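Local coordinates for Endoglucanase(Endo-1,4-beta-glucanase)protein (Pseudomonas stutzeri, PDB 6R2J) that probably hydrolyses O-glycosyl bonds as a family 5 endoglucanase, and binds cellobiose in the crystal, at residues Lys42-Tyr47 with Asp85-Asn90; Ser121-Leu126 with Asp161-Val166; Ala155-Val160 with Leu193-Ala198. All coordinates share one frame; numbering follows the deposited sequence.

All three contacts lie on the outer, helical layer of one TIM barrel and come from the same chain. Contact 1, joining helix 41-49 to the end of helix 74-89, closes first along the chain; its centre is 27 Å from that of contact 2 and 31 Å from that of contact 3, and it touches neither. Contacts 2 and 3 share helix 152-166, their segments alternate along the chain and their centres are 11 Å apart. Arg164 of contact 2 ties them by a salt bridge from NE to Asp196 OD1 of contact 3. One helix is thus held on one flank by helix 116-130 and on another by the loop leading into strand 201-206.

Contact 1 (Lys42-Tyr47 with Asp85-Asn90); sequences KHFKYY and DLAAQN
Helix 42-47 meets the last turn of helix 85-89 with Phe44 and Ala87 closest, their CA atoms 5.9 Å apart, while Lys45 is level with Asn90, the first residue to leave the helical path. These are two neighbouring helices on the outside of the TIM barrel, and what joins them is packing, with no hydrogen bond running from one segment to the other. Phe44 does most of the work. Its CG stands anti to the carbonyl carbon (chi1 -63°), and from there the ring lays one face against the backbone of the partner helix. Leu86 CB sits over that face, 4.1 Å from the ring centroid, in a CH-pi contact, and Ala87 N lies above the same face, displaced toward the rim. Toward the CD1/CE1 edge, on the same side of the ring, Phe44 CE1 reaches Ala87 CB at 3.7 Å. The side chains of Phe44 and Leu86 cross at about a right angle, and Leu86 touches the ring through CB. Pro39, from the loop ahead of the first helix, also packs on Phe44.

Asn90, just past the C-terminal end of its helix, closes the interface. Its amide oxygen OD1 rests 3.7 Å from Lys45 CA and meets the CD methylene of the same lysine, whose chain bends at chi2 and then leads off. The amide nitrogen is turned back to its own helix: Asn90 ND2 donates to Leu86 O at 3.0 Å with an N-H...O angle of 160°, which fixes the amide's rotation and leaves ND2 3.6 Å from Phe44 CB.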
ATOM      1  N   LYS A  42       7.832 -17.702   7.481  1.00  9.35           N
ATOM      2  CA  LYS A  42       8.294 -17.099   8.730  1.00 10.91           C
ATOM      3  C   LYS A  42       7.817 -15.659   8.856  1.00 11.32           C
ATOM      4  O   LYS A  42       7.450 -15.207   9.948  1.00 13.05           O
ATOM      5  CB  LYS A  42       9.813 -17.161   8.821  1.00 12.36           C
ATOM      6  CG  LYS A  42      10.507 -16.231   7.835  1.00 14.94           C
ATOM      7  CD  LYS A  42      12.027 -16.354   7.897  1.00 17.03           C
ATOM      8  CE  LYS A  42      12.702 -15.042   8.256  1.00 18.36           C
ATOM      9  NZ  LYS A  42      14.185 -15.201   8.296  1.00 20.40           N
ATOM     10  N   HIS A  43       7.805 -14.922   7.745  1.00 10.61           N
ATOM     11  CA  HIS A  43       7.384 -13.529   7.787  1.00 11.38           C
ATOM     12  C   HIS A  43       5.911 -13.415   8.155  1.00 12.34           C
ATOM     13  O   HIS A  43       5.540 -12.658   9.058  1.00 14.44           O
ATOM     14  CB  HIS A  43       7.706 -12.853   6.448  1.00 11.67           C
ATOM     15  CG  HIS A  43       9.156 -12.918   6.095  1.00  9.70           C
ATOM     16  ND1 HIS A  43       9.644 -13.707   5.078  1.00  8.27           N
ATOM     17  CD2 HIS A  43      10.228 -12.312   6.651  1.00  9.97           C
ATOM     18  CE1 HIS A  43      10.953 -13.556   5.002  1.00  9.43           C
ATOM     19  NE2 HIS A  43      11.336 -12.738   5.967  1.00 10.64           N
ATOM     20  N   PHE A  44       5.057 -14.175   7.495  1.00 12.20           N
ATOM     21  CA  PHE A  44       3.636 -14.050   7.786  1.00 12.44           C
ATOM     22  C   PHE A  44       3.325 -14.499   9.202  1.00 13.36           C
ATOM     23  O   PHE A  44       2.469 -13.905   9.864  1.00 15.06           O
ATOM     24  CB  PHE A  44       2.859 -14.852   6.771  1.00 12.19           C
ATOM     25  CG  PHE A  44       3.031 -14.345   5.367  1.00 12.42           C
ATOM     26  CD1 PHE A  44       2.174 -13.375   4.857  1.00 11.56           C
ATOM     27  CD2 PHE A  44       4.080 -14.812   4.545  1.00 13.34           C
ATOM     28  CE1 PHE A  44       2.324 -12.925   3.571  1.00 11.95           C
ATOM     29  CE2 PHE A  44       4.234 -14.335   3.235  1.00 12.19           C
ATOM     30  CZ  PHE A  44       3.353 -13.409   2.753  1.00 11.68           C
ATOM     31  N   LYS A  45       4.018 -15.545   9.675  1.00 12.15           N
ATOM     32  CA  LYS A  45       3.863 -16.031  11.042  1.00 11.47           C
ATOM     33  C   LYS A  45       4.320 -14.986  12.056  1.00 10.66           C
ATOM     34  O   LYS A  45       3.637 -14.738  13.060  1.00 12.64           O
ATOM     35  CB  LYS A  45       4.670 -17.320  11.214  1.00 13.09           C
ATOM     36  CG  LYS A  45       4.588 -18.032  12.587  1.00 14.79           C
ATOM     37  CD  LYS A  45       3.205 -18.044  13.176  1.00 16.62           C
ATOM     38  CE  LYS A  45       3.117 -18.964  14.381  1.00 17.21           C
ATOM     39  NZ  LYS A  45       4.398 -19.567  14.786  1.00 18.21           N
ATOM     40  N   TYR A  46       5.485 -14.377  11.830  1.00 10.27           N
ATOM     41  CA  TYR A  46       5.941 -13.338  12.744  1.00 10.16           C
ATOM     42  C   TYR A  46       4.896 -12.232  12.883  1.00  9.32           C
ATOM     43  O   TYR A  46       4.521 -11.857  13.995  1.00 11.34           O
ATOM     44  CB  TYR A  46       7.278 -12.750  12.295  1.00 11.01           C
ATOM     45  CG  TYR A  46       7.684 -11.595  13.190  1.00 10.35           C
ATOM     46  CD1 TYR A  46       8.143 -11.817  14.466  1.00 10.98           C
ATOM     47  CD2 TYR A  46       7.562 -10.278  12.759  1.00 10.98           C
ATOM     48  CE1 TYR A  46       8.475 -10.745  15.293  1.00 11.82           C
ATOM     49  CE2 TYR A  46       7.891  -9.220  13.549  1.00 10.68           C
ATOM     50  CZ  TYR A  46       8.343  -9.444  14.820  1.00 12.01           C
ATOM     51  OH  TYR A  46       8.667  -8.372  15.625  1.00 13.00           O
ATOM     52  N   TYR A  47       4.428 -11.672  11.770  1.00  9.60           N
ATOM     53  CA  TYR A  47       3.541 -10.511  11.888  1.00  9.37           C
ATOM     54  C   TYR A  47       2.188 -10.915  12.440  1.00  9.83           C
ATOM     55  O   TYR A  47       1.616 -10.207  13.264  1.00 11.17           O
ATOM     56  CB  TYR A  47       3.462  -9.749  10.567  1.00  9.43           C
ATOM     57  CG  TYR A  47       4.788  -9.091  10.268  1.00  8.62           C
ATOM     58  CD1 TYR A  47       5.174  -7.896  10.908  1.00  9.55           C
ATOM     59  CD2 TYR A  47       5.683  -9.690   9.408  1.00  9.33           C
ATOM     60  CE1 TYR A  47       6.416  -7.307  10.664  1.00  9.68           C
ATOM     61  CE2 TYR A  47       6.913  -9.127   9.142  1.00 11.75           C
ATOM     62  CZ  TYR A  47       7.288  -7.930   9.751  1.00 11.50           C
ATOM     63  OH  TYR A  47       8.521  -7.390   9.446  1.00 11.69           O
ATOM     64  N   ASP A  85      -1.481 -17.265  -0.398  1.00  9.51           N
ATOM     65  CA  ASP A  85      -1.747 -18.502   0.339  1.00 11.26           C
ATOM     66  C   ASP A  85      -1.197 -18.427   1.752  1.00 10.84           C
ATOM     67  O   ASP A  85      -1.855 -18.829   2.719  1.00 10.07           O
ATOM     68  CB  ASP A  85      -1.090 -19.684  -0.364  1.00 12.99           C
ATOM     69  CG  ASP A  85      -1.827 -20.124  -1.605  1.00 16.05           C
ATOM     70  OD1 ASP A  85      -3.061 -19.877  -1.697  1.00 16.46           O
ATOM     71  OD2 ASP A  85      -1.143 -20.720  -2.484  1.00 18.59           O
ATOM     72  N   LEU A  86       0.057 -17.980   1.884  1.00 13.38           N
ATOM     73  CA  LEU A  86       0.712 -17.951   3.188  1.00 14.00           C
ATOM     74  C   LEU A  86       0.078 -16.901   4.085  1.00 12.97           C
ATOM     75  O   LEU A  86      -0.114 -17.135   5.285  1.00 13.46           O
ATOM     76  CB  LEU A  86       2.221 -17.715   3.010  1.00 14.55           C
ATOM     77  CG  LEU A  86       2.989 -18.846   2.300  1.00 13.40           C
ATOM     78  CD1 LEU A  86       4.382 -18.387   2.021  1.00 13.70           C
ATOM     79  CD2 LEU A  86       2.993 -20.112   3.122  1.00 14.38           C
ATOM     80  N   ALA A  87      -0.295 -15.749   3.511  1.00 11.71           N
ATOM     81  CA  ALA A  87      -1.041 -14.750   4.274  1.00 10.88           C
ATOM     82  C   ALA A  87      -2.319 -15.351   4.840  1.00 10.87           C
ATOM     83  O   ALA A  87      -2.580 -15.263   6.047  1.00 11.60           O
ATOM     84  CB  ALA A  87      -1.331 -13.507   3.413  1.00 10.22           C
ATOM     85  N   ALA A  88      -3.112 -16.008   3.986  1.00 11.19           N
ATOM     86  CA  ALA A  88      -4.443 -16.462   4.396  1.00 13.04           C
ATOM     87  C   ALA A  88      -4.365 -17.590   5.427  1.00 14.44           C
ATOM     88  O   ALA A  88      -5.206 -17.678   6.342  1.00 15.70           O
ATOM     89  CB  ALA A  88      -5.234 -16.940   3.174  1.00 14.39           C
ATOM     90  N   GLN A  89      -3.383 -18.480   5.276  1.00 11.99           N
ATOM     91  CA  GLN A  89      -3.207 -19.520   6.275  1.00 12.21           C
ATOM     92  C   GLN A  89      -2.945 -18.925   7.648  1.00 12.56           C
ATOM     93  O   GLN A  89      -3.279 -19.550   8.668  1.00 15.00           O
ATOM     94  CB  GLN A  89      -2.039 -20.426   5.906  1.00 12.53           C
ATOM     95  CG  GLN A  89      -2.282 -21.346   4.739  1.00 14.01           C
ATOM     96  CD  GLN A  89      -1.035 -22.120   4.337  1.00 15.12           C
ATOM     97  OE1 GLN A  89      -0.900 -22.415   3.192  1.00 17.41           O
ATOM     98  NE2 GLN A  89      -0.131 -22.429   5.265  1.00 16.55           N
ATOM     99  N   ASN A  90      -2.320 -17.748   7.697  1.00 11.15           N
ATOM    100  CA  ASN A  90      -2.007 -17.070   8.938  1.00 11.38           C
ATOM    101  C   ASN A  90      -3.033 -16.017   9.297  1.00 12.06           C
ATOM    102  O   ASN A  90      -2.710 -15.082  10.036  1.00 13.19           O
ATOM    103  CB  ASN A  90      -0.630 -16.438   8.854  1.00 12.55           C
ATOM    104  CG  ASN A  90       0.479 -17.451   9.032  1.00 14.98           C
ATOM    105  OD1 ASN A  90       0.770 -17.920  10.167  1.00 14.94           O
ATOM    106  ND2 ASN A  90       1.122 -17.811   7.908  1.00 15.50           N
TER

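Contact 2 (Ser121-Leu126 with Asp161-Val166); sequences SVWRKL and DAIREV
Arg124 and Glu165 form the salt bridge at the outer edge of this helix pair: Arg124 NE donates to Glu165 OE1 at 2.9 Å, and a second, weak bond runs from Arg124 NH2 to Glu165 OE2 at 3.5 Å. The fit is not flat. The guanidinium and carboxylate planes are 36° apart, OE1 is approached from above the carboxylate plane, and the NE-H bond to it is bent to 137°. Ala162 CB lies over one face of the guanidinium, 3.7 Å from Arg124 NH2. Further back, Arg124 CG touches Val166 CG1 at 3.7 Å, the two side chains set crosswise. The arginine leaves its helix with CG anti to the backbone N and turns at chi3, which brings NE round to the glutamate.

On the inward side, Trp123 and Ile163 run side by side, with Trp123 CB 3.9 Å from Ile163 CG1. Ile163 CD1 approaches the six-membered part of the indole obliquely, 4.1 Å from Trp123 CE3, and Leu126 CD1 lies over one face of the indole. A hydrogen bond from Trp123 NE1 to Ile141 O, beyond the two helices, fixes the indole further.

These side chains are brought together by helices 121-126 and 161-166, neighbours in the barrel's outer layer, which run roughly parallel, 26° apart, with axes 8.0 Å from each other. The chemistry is therefore split: apolar packing lies on the inner side, while the one ion pair sits toward solvent, where water probably screens it, and its bent, tilted geometry suggests one good bond and one weak one.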
ATOM      1  N   SER A 121      -6.087  -4.383 -19.417  1.00 11.62           N
ATOM      2  CA  SER A 121      -6.012  -5.821 -19.686  1.00 14.19           C
ATOM      3  C   SER A 121      -5.204  -6.540 -18.615  1.00 14.33           C
ATOM      4  O   SER A 121      -5.614  -7.594 -18.117  1.00 15.82           O
ATOM      5  CB  SER A 121      -5.400  -6.089 -21.064  1.00 17.00           C
ATOM      6  OG  SER A 121      -5.017  -7.445 -21.174  1.00 19.14           O
ATOM      7  N   VAL A 122      -4.044  -5.977 -18.245  1.00 13.72           N
ATOM      8  CA  VAL A 122      -3.197  -6.628 -17.258  1.00 10.81           C
ATOM      9  C   VAL A 122      -3.951  -6.764 -15.945  1.00 10.10           C
ATOM     10  O   VAL A 122      -3.850  -7.786 -15.270  1.00 10.17           O
ATOM     11  CB  VAL A 122      -1.790  -5.988 -17.141  1.00 10.61           C
ATOM     12  CG1 VAL A 122      -1.811  -4.688 -16.409  1.00  9.47           C
ATOM     13  CG2 VAL A 122      -0.857  -7.017 -16.505  1.00 12.54           C
ATOM     14  N   TRP A 123      -4.771  -5.758 -15.590  1.00 11.16           N
ATOM     15  CA  TRP A 123      -5.525  -5.853 -14.342  1.00 11.84           C
ATOM     16  C   TRP A 123      -6.692  -6.824 -14.491  1.00 13.28           C
ATOM     17  O   TRP A 123      -6.975  -7.625 -13.591  1.00 12.87           O
ATOM     18  CB  TRP A 123      -5.959  -4.462 -13.862  1.00 11.45           C
ATOM     19  CG  TRP A 123      -4.971  -3.944 -12.841  1.00 11.05           C
ATOM     20  CD1 TRP A 123      -4.192  -2.803 -12.912  1.00 10.54           C
ATOM     21  CD2 TRP A 123      -4.631  -4.578 -11.609  1.00 10.34           C
ATOM     22  NE1 TRP A 123      -3.384  -2.710 -11.794  1.00 10.56           N
ATOM     23  CE2 TRP A 123      -3.634  -3.782 -10.980  1.00  9.95           C
ATOM     24  CE3 TRP A 123      -5.053  -5.751 -10.978  1.00 10.63           C
ATOM     25  CZ2 TRP A 123      -3.078  -4.120  -9.744  1.00 10.37           C
ATOM     26  CZ3 TRP A 123      -4.488  -6.077  -9.731  1.00  9.84           C
ATOM     27  CH2 TRP A 123      -3.527  -5.252  -9.130  1.00 10.11           C
ATOM     28  N   ARG A 124      -7.353  -6.787 -15.643  1.00 14.71           N
ATOM     29  CA  ARG A 124      -8.350  -7.803 -15.919  1.00 14.08           C
ATOM     30  C   ARG A 124      -7.733  -9.190 -15.820  1.00 12.86           C
ATOM     31  O   ARG A 124      -8.291 -10.084 -15.177  1.00 12.38           O
ATOM     32  CB  ARG A 124      -8.971  -7.560 -17.292  1.00 15.59           C
ATOM     33  CG  ARG A 124     -10.280  -8.334 -17.455  1.00 18.26           C
ATOM     34  CD  ARG A 124     -10.856  -8.232 -18.857  1.00 20.61           C
ATOM     35  NE  ARG A 124     -11.123  -6.860 -19.284  1.00 21.52           N
ATOM     36  CZ  ARG A 124     -10.341  -6.169 -20.104  1.00 20.49           C
ATOM     37  NH1 ARG A 124      -9.240  -6.714 -20.585  1.00 20.44           N
ATOM     38  NH2 ARG A 124     -10.659  -4.937 -20.444  1.00 18.87           N
ATOM     39  N   LYS A 125      -6.577  -9.386 -16.449  1.00 13.44           N
ATOM     40  CA  LYS A 125      -5.929 -10.691 -16.408  1.00 13.46           C
ATOM     41  C   LYS A 125      -5.496 -11.048 -14.998  1.00 11.71           C
ATOM     42  O   LYS A 125      -5.669 -12.193 -14.580  1.00 12.46           O
ATOM     43  CB  LYS A 125      -4.732 -10.739 -17.357  1.00 14.25           C
ATOM     44  CG  LYS A 125      -5.060 -11.117 -18.786  1.00 14.81           C
ATOM     45  CD  LYS A 125      -3.773 -11.342 -19.529  1.00 16.81           C
ATOM     46  CE  LYS A 125      -3.997 -11.778 -20.959  1.00 19.52           C
ATOM     47  NZ  LYS A 125      -4.066 -10.589 -21.846  1.00 22.65           N
ATOM     48  N   LEU A 126      -4.908 -10.098 -14.255  1.00 10.54           N
ATOM     49  CA  LEU A 126      -4.537 -10.380 -12.866  1.00 11.34           C
ATOM     50  C   LEU A 126      -5.759 -10.711 -12.005  1.00 12.17           C
ATOM     51  O   LEU A 126      -5.718 -11.631 -11.173  1.00 13.94           O
ATOM     52  CB  LEU A 126      -3.776  -9.198 -12.265  1.00 12.33           C
ATOM     53  CG  LEU A 126      -2.369  -8.922 -12.798  1.00 10.17           C
ATOM     54  CD1 LEU A 126      -1.840  -7.620 -12.261  1.00  9.60           C
ATOM     55  CD2 LEU A 126      -1.475 -10.087 -12.433  1.00 11.51           C
ATOM     56  N   ASP A 161     -12.754  -0.249 -14.331  1.00 11.79           N
ATOM     57  CA  ASP A 161     -13.779  -0.818 -15.202  1.00 10.77           C
ATOM     58  C   ASP A 161     -13.435  -2.256 -15.544  1.00 10.43           C
ATOM     59  O   ASP A 161     -14.268  -3.158 -15.413  1.00 11.80           O
ATOM     60  CB  ASP A 161     -13.926   0.030 -16.469  1.00 11.17           C
ATOM     61  CG  ASP A 161     -14.489   1.413 -16.185  1.00 11.43           C
ATOM     62  OD1 ASP A 161     -15.063   1.616 -15.098  1.00 11.27           O
ATOM     63  OD2 ASP A 161     -14.363   2.302 -17.047  1.00 12.89           O
ATOM     64  N   ALA A 162     -12.186  -2.489 -15.942  1.00 11.07           N
ATOM     65  CA  ALA A 162     -11.747  -3.817 -16.364  1.00 12.14           C
ATOM     66  C   ALA A 162     -11.818  -4.819 -15.220  1.00 12.66           C
ATOM     67  O   ALA A 162     -12.296  -5.950 -15.398  1.00 13.44           O
ATOM     68  CB  ALA A 162     -10.325  -3.747 -16.921  1.00 11.92           C
ATOM     69  N   ILE A 163     -11.345  -4.422 -14.037  1.00 11.92           N
ATOM     70  CA  ILE A 163     -11.392  -5.319 -12.887  1.00 12.51           C
ATOM     71  C   ILE A 163     -12.834  -5.731 -12.585  1.00 11.65           C
ATOM     72  O   ILE A 163     -13.115  -6.890 -12.259  1.00 12.05           O
ATOM     73  CB  ILE A 163     -10.742  -4.641 -11.661  1.00 13.55           C
ATOM     74  CG1 ILE A 163      -9.209  -4.609 -11.743  1.00 14.10           C
ATOM     75  CG2 ILE A 163     -11.199  -5.348 -10.352  1.00 13.95           C
ATOM     76  CD1 ILE A 163      -8.554  -3.696 -10.651  1.00 11.68           C
ATOM     77  N   ARG A 164     -13.763  -4.776 -12.649  1.00 13.37           N
ATOM     78  CA  ARG A 164     -15.145  -5.029 -12.268  1.00 12.96           C
ATOM     79  C   ARG A 164     -15.885  -5.821 -13.323  1.00 13.23           C
ATOM     80  O   ARG A 164     -17.021  -6.242 -13.064  1.00 14.87           O
ATOM     81  CB  ARG A 164     -15.860  -3.701 -11.970  1.00 13.00           C
ATOM     82  CG  ARG A 164     -15.257  -2.926 -10.778  1.00 11.38           C
ATOM     83  CD  ARG A 164     -15.669  -3.638  -9.500  1.00 13.16           C
ATOM     84  NE  ARG A 164     -15.359  -2.889  -8.290  1.00 12.36           N
ATOM     85  CZ  ARG A 164     -14.628  -3.368  -7.299  1.00 11.51           C
ATOM     86  NH1 ARG A 164     -14.131  -4.594  -7.354  1.00 12.01           N
ATOM     87  NH2 ARG A 164     -14.397  -2.624  -6.245  1.00 11.91           N
ATOM     88  N   GLU A 165     -15.260  -6.021 -14.493  1.00 13.51           N
ATOM     89  CA  GLU A 165     -15.801  -6.925 -15.504  1.00 16.55           C
ATOM     90  C   GLU A 165     -15.638  -8.380 -15.082  1.00 15.12           C
ATOM     91  O   GLU A 165     -16.385  -9.254 -15.538  1.00 15.86           O
ATOM     92  CB  GLU A 165     -15.059  -6.740 -16.831  1.00 18.17           C
ATOM     93  CG  GLU A 165     -15.240  -5.415 -17.559  1.00 20.09           C
ATOM     94  CD  GLU A 165     -14.279  -5.314 -18.782  1.00 22.34           C
ATOM     95  OE1 GLU A 165     -14.018  -6.364 -19.406  1.00 23.04           O
ATOM     96  OE2 GLU A 165     -13.761  -4.218 -19.112  1.00 24.52           O
ATOM     97  N   VAL A 166     -14.647  -8.659 -14.245  1.00 15.00           N
ATOM     98  CA  VAL A 166     -14.379 -10.015 -13.799  1.00 16.86           C
ATOM     99  C   VAL A 166     -14.565 -10.207 -12.299  1.00 16.00           C
ATOM    100  O   VAL A 166     -14.793 -11.350 -11.870  1.00 14.46           O
ATOM    101  CB  VAL A 166     -12.981 -10.513 -14.236  1.00 19.65           C
ATOM    102  CG1 VAL A 166     -12.825 -10.459 -15.754  1.00 21.14           C
ATOM    103  CG2 VAL A 166     -11.899  -9.736 -13.535  1.00 19.59           C
TER

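Contact 3 (Ala155-Val160 with Leu193-Ala198); sequences AAQAAV and LINDPA
The flat carboxamide of Gln157 meets the backbone N and O of Asn195 along its edge, using both ends of the amide at once, while Ile194 CG2 lies to one side of the amide plane and Asn195 CB to the other. Asn195 N donates to Gln157 OE1 at 2.7 Å, nearly straight at 175°, and Gln157 NE2 donates back to Asn195 O at 2.9 Å. Each donor lies in the carbonyl plane of its acceptor, on a lone pair, and Asn195 O is also close to the plane of the glutamine amide. Ile194 CG2 packs 3.3 Å from Gln157 OE1, and Asn195 CB lies near both ends of the amide.

The glutamine arrives there with CG anti to its own N (chi1 -168°) and a bend at chi2, which carries the amide from the flank of helix 155-160 to the extended residues 193-196. Gln157 NE2 has a further acceptor in Asp161 OD1, one turn on, so its orientation is set from two directions. With an alanine here, Asn195 N and O are likely to lose both bonds to the helix, leaving that part of the loop held mainly by the Ile194 packing.

Ile194 packs against the helix. Its CD1 meets Ala156 CB at 3.6 Å, its CG2 meets Val160 CG2 at 3.7 Å, and Ile174 of strand 171-175 backs it from the barrel wall. Val160 CG1 rests 3.5 Å from Asn195 O.

Further along, Asp196 OD1 accepts from Ala198 N in an Asx turn, and Asp196 OD2 accepts from Arg200 N. In this TIM barrel the loop before strand 201-206 has no regular structure, and the side-chain amide offers the backbone of Asn195 one donor and one acceptor, much as a neighbouring strand would.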
ATOM      1  N   ALA A 155      -6.360   6.447 -16.465  1.00  8.62           N
ATOM      2  CA  ALA A 155      -5.776   5.114 -16.325  1.00  9.52           C
ATOM      3  C   ALA A 155      -6.421   4.373 -15.169  1.00  9.90           C
ATOM      4  O   ALA A 155      -6.723   3.179 -15.285  1.00 10.49           O
ATOM      5  CB  ALA A 155      -4.268   5.220 -16.087  1.00  8.49           C
ATOM      6  N   ALA A 156      -6.657   5.086 -14.055  1.00  9.61           N
ATOM      7  CA  ALA A 156      -7.291   4.476 -12.884  1.00  8.91           C
ATOM      8  C   ALA A 156      -8.699   3.984 -13.202  1.00  9.66           C
ATOM      9  O   ALA A 156      -9.092   2.889 -12.771  1.00  9.56           O
ATOM     10  CB  ALA A 156      -7.352   5.473 -11.724  1.00  7.83           C
ATOM     11  N   GLN A 157      -9.485   4.782 -13.942  1.00  9.33           N
ATOM     12  CA  GLN A 157     -10.815   4.325 -14.335  1.00  8.65           C
ATOM     13  C   GLN A 157     -10.771   3.162 -15.336  1.00  9.44           C
ATOM     14  O   GLN A 157     -11.647   2.280 -15.305  1.00 10.80           O
ATOM     15  CB  GLN A 157     -11.616   5.500 -14.874  1.00  8.46           C
ATOM     16  CG  GLN A 157     -13.081   5.221 -15.048  1.00  7.66           C
ATOM     17  CD  GLN A 157     -13.798   5.138 -13.720  1.00  8.29           C
ATOM     18  OE1 GLN A 157     -13.860   6.103 -12.977  1.00  9.77           O
ATOM     19  NE2 GLN A 157     -14.332   3.977 -13.413  1.00 10.44           N
ATOM     20  N   ALA A 158      -9.796   3.149 -16.245  1.00  9.68           N
ATOM     21  CA  ALA A 158      -9.689   2.038 -17.184  1.00  9.27           C
ATOM     22  C   ALA A 158      -9.443   0.730 -16.444  1.00 10.02           C
ATOM     23  O   ALA A 158     -10.088  -0.281 -16.736  1.00 10.93           O
ATOM     24  CB  ALA A 158      -8.607   2.328 -18.226  1.00  9.22           C
ATOM     25  N   ALA A 159      -8.553   0.742 -15.444  1.00  9.00           N
ATOM     26  CA  ALA A 159      -8.265  -0.476 -14.689  1.00  8.87           C
ATOM     27  C   ALA A 159      -9.457  -0.891 -13.839  1.00 10.38           C
ATOM     28  O   ALA A 159      -9.761  -2.083 -13.731  1.00 11.78           O
ATOM     29  CB  ALA A 159      -7.026  -0.276 -13.817  1.00  9.02           C
ATOM     30  N   VAL A 160     -10.140   0.075 -13.211  1.00 10.35           N
ATOM     31  CA  VAL A 160     -11.291  -0.256 -12.374  1.00 11.70           C
ATOM     32  C   VAL A 160     -12.403  -0.889 -13.214  1.00 11.79           C
ATOM     33  O   VAL A 160     -12.944  -1.953 -12.873  1.00 11.91           O
ATOM     34  CB  VAL A 160     -11.803   0.983 -11.607  1.00 11.54           C
ATOM     35  CG1 VAL A 160     -13.173   0.655 -11.009  1.00 11.16           C
ATOM     36  CG2 VAL A 160     -10.805   1.441 -10.560  1.00 11.85           C
ATOM     37  N   LEU A 193     -12.134  11.466  -8.641  1.00 14.67           N
ATOM     38  CA  LEU A 193     -13.249  10.562  -8.363  1.00 14.40           C
ATOM     39  C   LEU A 193     -13.296   9.463  -9.402  1.00 12.30           C
ATOM     40  O   LEU A 193     -13.559   9.728 -10.576  1.00 14.32           O
ATOM     41  CB  LEU A 193     -14.580  11.318  -8.381  1.00 16.41           C
ATOM     42  CG  LEU A 193     -15.771  10.587  -7.742  1.00 18.52           C
ATOM     43  CD1 LEU A 193     -16.994  11.532  -7.624  1.00 19.65           C
ATOM     44  CD2 LEU A 193     -16.181   9.355  -8.527  1.00 19.34           C
ATOM     45  N   ILE A 194     -13.120   8.248  -8.959  1.00 10.00           N
ATOM     46  CA  ILE A 194     -13.232   7.059  -9.792  1.00  9.42           C
ATOM     47  C   ILE A 194     -14.587   6.407  -9.553  1.00  9.13           C
ATOM     48  O   ILE A 194     -15.079   6.337  -8.420  1.00 10.68           O
ATOM     49  CB  ILE A 194     -12.072   6.084  -9.486  1.00  9.76           C
ATOM     50  CG1 ILE A 194     -10.733   6.824  -9.573  1.00 11.46           C
ATOM     51  CG2 ILE A 194     -12.094   4.883 -10.419  1.00  9.35           C
ATOM     52  CD1 ILE A 194     -10.406   7.302 -10.988  1.00 13.63           C
ATOM     53  N   ASN A 195     -15.183   5.899 -10.615  1.00  9.52           N
ATOM     54  CA  ASN A 195     -16.507   5.311 -10.532  1.00  9.65           C
ATOM     55  C   ASN A 195     -16.404   3.817 -10.249  1.00 10.23           C
ATOM     56  O   ASN A 195     -15.718   3.084 -10.981  1.00 10.67           O
ATOM     57  CB  ASN A 195     -17.229   5.535 -11.851  1.00  9.31           C
ATOM     58  CG  ASN A 195     -17.454   6.993 -12.148  1.00 11.14           C
ATOM     59  OD1 ASN A 195     -17.961   7.732 -11.317  1.00 11.41           O
ATOM     60  ND2 ASN A 195     -17.055   7.423 -13.350  1.00 14.62           N
ATOM     61  N   ASP A 196     -17.069   3.387  -9.179  1.00 10.45           N
ATOM     62  CA  ASP A 196     -17.144   1.979  -8.801  1.00 10.15           C
ATOM     63  C   ASP A 196     -18.566   1.686  -8.352  1.00 11.38           C
ATOM     64  O   ASP A 196     -18.944   1.995  -7.210  1.00 11.20           O
ATOM     65  CB  ASP A 196     -16.152   1.570  -7.719  1.00  9.76           C
ATOM     66  CG  ASP A 196     -16.232   0.072  -7.399  1.00  9.46           C
ATOM     67  OD1 ASP A 196     -16.796  -0.708  -8.186  1.00 10.94           O
ATOM     68  OD2 ASP A 196     -15.711  -0.346  -6.358  1.00  8.56           O
ATOM     69  N   PRO A 197     -19.396   1.128  -9.231  1.00 14.01           N
ATOM     70  CA  PRO A 197     -20.769   0.785  -8.832  1.00 15.15           C
ATOM     71  C   PRO A 197     -20.817  -0.315  -7.771  1.00 15.68           C
ATOM     72  O   PRO A 197     -21.890  -0.551  -7.195  1.00 16.72           O
ATOM     73  CB  PRO A 197     -21.430   0.339 -10.154  1.00 16.08           C
ATOM     74  CG  PRO A 197     -20.309  -0.001 -11.036  1.00 16.17           C
ATOM     75  CD  PRO A 197     -19.177   0.913 -10.663  1.00 14.76           C
ATOM     76  N   ALA A 198     -19.703  -1.026  -7.513  1.00 14.77           N
ATOM     77  CA  ALA A 198     -19.673  -2.059  -6.481  1.00 14.95           C
ATOM     78  C   ALA A 198     -19.605  -1.431  -5.090  1.00 16.32           C
ATOM     79  O   ALA A 198     -19.764  -2.149  -4.097  1.00 17.16           O
ATOM     80  CB  ALA A 198     -18.470  -3.042  -6.675  1.00 14.58           C
TER